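Local coordinates for protein-L-isoaspartate O-methyltransferase beta-aspartate methyltransferase (Plasmodium falciparum, PDB 2PBF) that probably methylates L-isoaspartyl residues of damaged proteins for repair, using S-adenosyl-L-methionine as methyl donor, at residues V77-S82 and A99-V104. Numbering follows the deposited sequence.
Sequences VLKPGS and AIKMNV
Met102 starts with CG beside its backbone N (chi1 -69°), runs nearly straight through chi2 and bends at chi3 (83°), a course that carries the thioether along the loop 77-82, past Leu78, and turns CE back toward Ser82. Along the way CG lies against the backbone, 3.6 Å from Leu78 C, and SD meets Leu78 CD2 at 3.8 Å where the two side chains cross at about a right angle. The methyl CE finishes against the Ser82 carbonyl, 3.0 Å from Ser82 O. Leu78 and Met102, both buried, also touch Ala84 of strand 83-87, so the pair packs between the loop and the sheet. In this Rossmann-like methyltransferase fold, the loop leads from helix 64-74 into strand 83-87, and helix 93-101 follows that strand; the contact therefore joins the entry of the strand to the C-terminal end of the next helix. A Schellman motif ends that helix at Asn103, while a type II turn from Lys79 to Ser82 lays Pro80 over Met102 O, with a CA-H...O contact of 3.4 Å from Pro80 CA. Ser110 OG hydrogen-bonds both Met102 O and Gly81 N, bridging the two segments. Lys101, bent at chi2, sends NZ to Leu78 O (3.2 Å), a bond whose acceptor is less surely placed, and also to Ile75 O. Lys79 runs alongside it, its own NZ bound to Asn76 O.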
ATOM      1  N   VAL A  77      -4.118 -10.797   5.888  1.00 34.62           N
ATOM      2  CA  VAL A  77      -4.962 -10.843   4.694  1.00 33.71           C
ATOM      3  C   VAL A  77      -4.106 -10.782   3.426  1.00 34.01           C
ATOM      4  O   VAL A  77      -4.559 -11.124   2.326  1.00 33.86           O
ATOM      5  CB  VAL A  77      -6.072  -9.759   4.700  1.00 34.14           C
ATOM      6  CG1 VAL A  77      -7.014  -9.982   5.887  1.00 33.31           C
ATOM      7  CG2 VAL A  77      -5.473  -8.319   4.727  1.00 32.95           C
ATOM      8  N   LEU A  78      -2.845 -10.370   3.588  1.00 33.38           N
ATOM      9  CA  LEU A  78      -1.895 -10.438   2.483  1.00 32.82           C
ATOM     10  C   LEU A  78      -1.408 -11.878   2.373  1.00 33.42           C
ATOM     11  O   LEU A  78      -0.268 -12.190   2.723  1.00 33.29           O
ATOM     12  CB  LEU A  78      -0.733  -9.457   2.685  1.00 31.97           C
ATOM     13  CG  LEU A  78      -1.105  -7.970   2.676  1.00 30.16           C
ATOM     14  CD1 LEU A  78       0.071  -7.116   3.202  1.00 29.20           C
ATOM     15  CD2 LEU A  78      -1.545  -7.534   1.286  1.00 26.05           C
ATOM     16  N   LYS A  79      -2.282 -12.757   1.895  1.00 33.32           N
ATOM     17  CA  LYS A  79      -1.946 -14.191   1.814  1.00 33.93           C
ATOM     18  C   LYS A  79      -1.742 -14.664   0.378  1.00 32.93           C
ATOM     19  O   LYS A  79      -2.427 -14.216  -0.530  1.00 32.73           O
ATOM     20  CB  LYS A  79      -3.021 -15.039   2.493  1.00 33.87           C
ATOM     21  CG  LYS A  79      -3.110 -14.851   4.023  1.00 37.57           C
ATOM     22  CD  LYS A  79      -1.954 -15.579   4.744  1.00 41.46           C
ATOM     23  CE  LYS A  79      -1.676 -15.056   6.145  1.00 43.33           C
ATOM     24  NZ  LYS A  79      -2.684 -15.485   7.182  1.00 43.79           N
ATOM     25  N   PRO A  80      -0.802 -15.584   0.164  1.00 33.10           N
ATOM     26  CA  PRO A  80      -0.727 -16.084  -1.217  1.00 33.41           C
ATOM     27  C   PRO A  80      -2.089 -16.673  -1.618  1.00 32.94           C
ATOM     28  O   PRO A  80      -2.729 -17.349  -0.825  1.00 33.03           O
ATOM     29  CB  PRO A  80       0.331 -17.178  -1.150  1.00 32.84           C
ATOM     30  CG  PRO A  80       1.113 -16.886   0.106  1.00 33.76           C
ATOM     31  CD  PRO A  80       0.187 -16.209   1.056  1.00 32.63           C
ATOM     32  N   GLY A  81      -2.543 -16.383  -2.822  1.00 32.51           N
ATOM     33  CA  GLY A  81      -3.825 -16.903  -3.245  1.00 32.88           C
ATOM     34  C   GLY A  81      -4.851 -15.821  -3.166  1.00 32.39           C
ATOM     35  O   GLY A  81      -5.930 -15.961  -3.706  1.00 33.14           O
ATOM     36  N   SER A  82      -4.502 -14.716  -2.509  1.00 32.00           N
ATOM     37  CA  SER A  82      -5.449 -13.622  -2.320  1.00 31.56           C
ATOM     38  C   SER A  82      -5.245 -12.471  -3.277  1.00 30.69           C
ATOM     39  O   SER A  82      -4.311 -12.483  -4.095  1.00 30.70           O
ATOM     40  CB  SER A  82      -5.417 -13.136  -0.872  1.00 32.00           C
ATOM     41  OG  SER A  82      -6.283 -13.950  -0.079  1.00 33.69           O
ATOM     42  N   ALA A  99       3.244  -7.760  -3.256  1.00 28.51           N
ATOM     43  CA  ALA A  99       3.668  -8.786  -4.221  1.00 28.80           C
ATOM     44  C   ALA A  99       4.557  -9.859  -3.590  1.00 29.14           C
ATOM     45  O   ALA A  99       4.469 -11.039  -3.944  1.00 29.59           O
ATOM     46  CB  ALA A  99       4.412  -8.132  -5.404  1.00 28.62           C
ATOM     47  N   ILE A 100       5.439  -9.422  -2.694  1.00 29.13           N
ATOM     48  CA  ILE A 100       6.380 -10.301  -2.017  1.00 29.74           C
ATOM     49  C   ILE A 100       5.687 -11.202  -1.019  1.00 30.20           C
ATOM     50  O   ILE A 100       5.876 -12.414  -1.049  1.00 30.57           O
ATOM     51  CB  ILE A 100       7.532  -9.517  -1.324  1.00 30.12           C
ATOM     52  CG1 ILE A 100       8.561  -9.097  -2.357  1.00 29.63           C
ATOM     53  CG2 ILE A 100       8.215 -10.373  -0.208  1.00 30.33           C
ATOM     54  CD1 ILE A 100       8.982 -10.213  -3.286  1.00 28.45           C
ATOM     55  N   LYS A 101       4.857 -10.607  -0.170  1.00 30.23           N
ATOM     56  CA  LYS A 101       4.166 -11.350   0.868  1.00 31.55           C
ATOM     57  C   LYS A 101       3.196 -12.380   0.287  1.00 31.46           C
ATOM     58  O   LYS A 101       2.952 -13.452   0.871  1.00 32.17           O
ATOM     59  CB  LYS A 101       3.402 -10.380   1.768  1.00 31.14           C
ATOM     60  CG  LYS A 101       3.524 -10.728   3.217  1.00 33.98           C
ATOM     61  CD  LYS A 101       2.411 -11.600   3.642  1.00 32.45           C
ATOM     62  CE  LYS A 101       2.753 -12.402   4.859  1.00 32.23           C
ATOM     63  NZ  LYS A 101       1.568 -13.295   5.139  1.00 34.62           N
ATOM     64  N   MET A 102       2.622 -12.031  -0.856  1.00 31.23           N
ATOM     65  CA  MET A 102       1.617 -12.864  -1.492  1.00 31.23           C
ATOM     66  C   MET A 102       2.204 -13.781  -2.578  1.00 30.71           C
ATOM     67  O   MET A 102       1.482 -14.531  -3.226  1.00 29.94           O
ATOM     68  CB  MET A 102       0.507 -11.965  -2.059  1.00 31.22           C
ATOM     69  CG  MET A 102      -0.339 -11.272  -0.984  1.00 31.35           C
ATOM     70  SD  MET A 102      -1.309  -9.902  -1.633  1.00 33.77           S
ATOM     71  CE  MET A 102      -2.694 -10.799  -2.275  1.00 33.90           C
ATOM     72  N   ASN A 103       3.507 -13.671  -2.812  1.00 30.84           N
ATOM     73  CA  ASN A 103       4.202 -14.509  -3.766  1.00 31.25           C
ATOM     74  C   ASN A 103       3.551 -14.537  -5.132  1.00 31.45           C
ATOM     75  O   ASN A 103       3.301 -15.612  -5.683  1.00 31.79           O
ATOM     76  CB  ASN A 103       4.353 -15.939  -3.219  1.00 31.93           C
ATOM     77  CG  ASN A 103       5.532 -16.701  -3.846  1.00 33.26           C
ATOM     78  OD1 ASN A 103       6.217 -16.233  -4.782  1.00 34.50           O
ATOM     79  ND2 ASN A 103       5.765 -17.893  -3.328  1.00 35.93           N
ATOM     80  N   VAL A 104       3.257 -13.358  -5.679  1.00 32.16           N
ATOM     81  CA  VAL A 104       2.697 -13.250  -7.028  1.00 32.68           C
ATOM     82  C   VAL A 104       3.570 -13.937  -8.071  1.00 33.21           C
ATOM     83  O   VAL A 104       3.075 -14.338  -9.133  1.00 33.78           O
ATOM     84  CB  VAL A 104       2.426 -11.783  -7.461  1.00 32.65           C
ATOM     85  CG1 VAL A 104       1.344 -11.160  -6.588  1.00 31.70           C
ATOM     86  CG2 VAL A 104       3.694 -10.976  -7.408  1.00 33.48           C
TER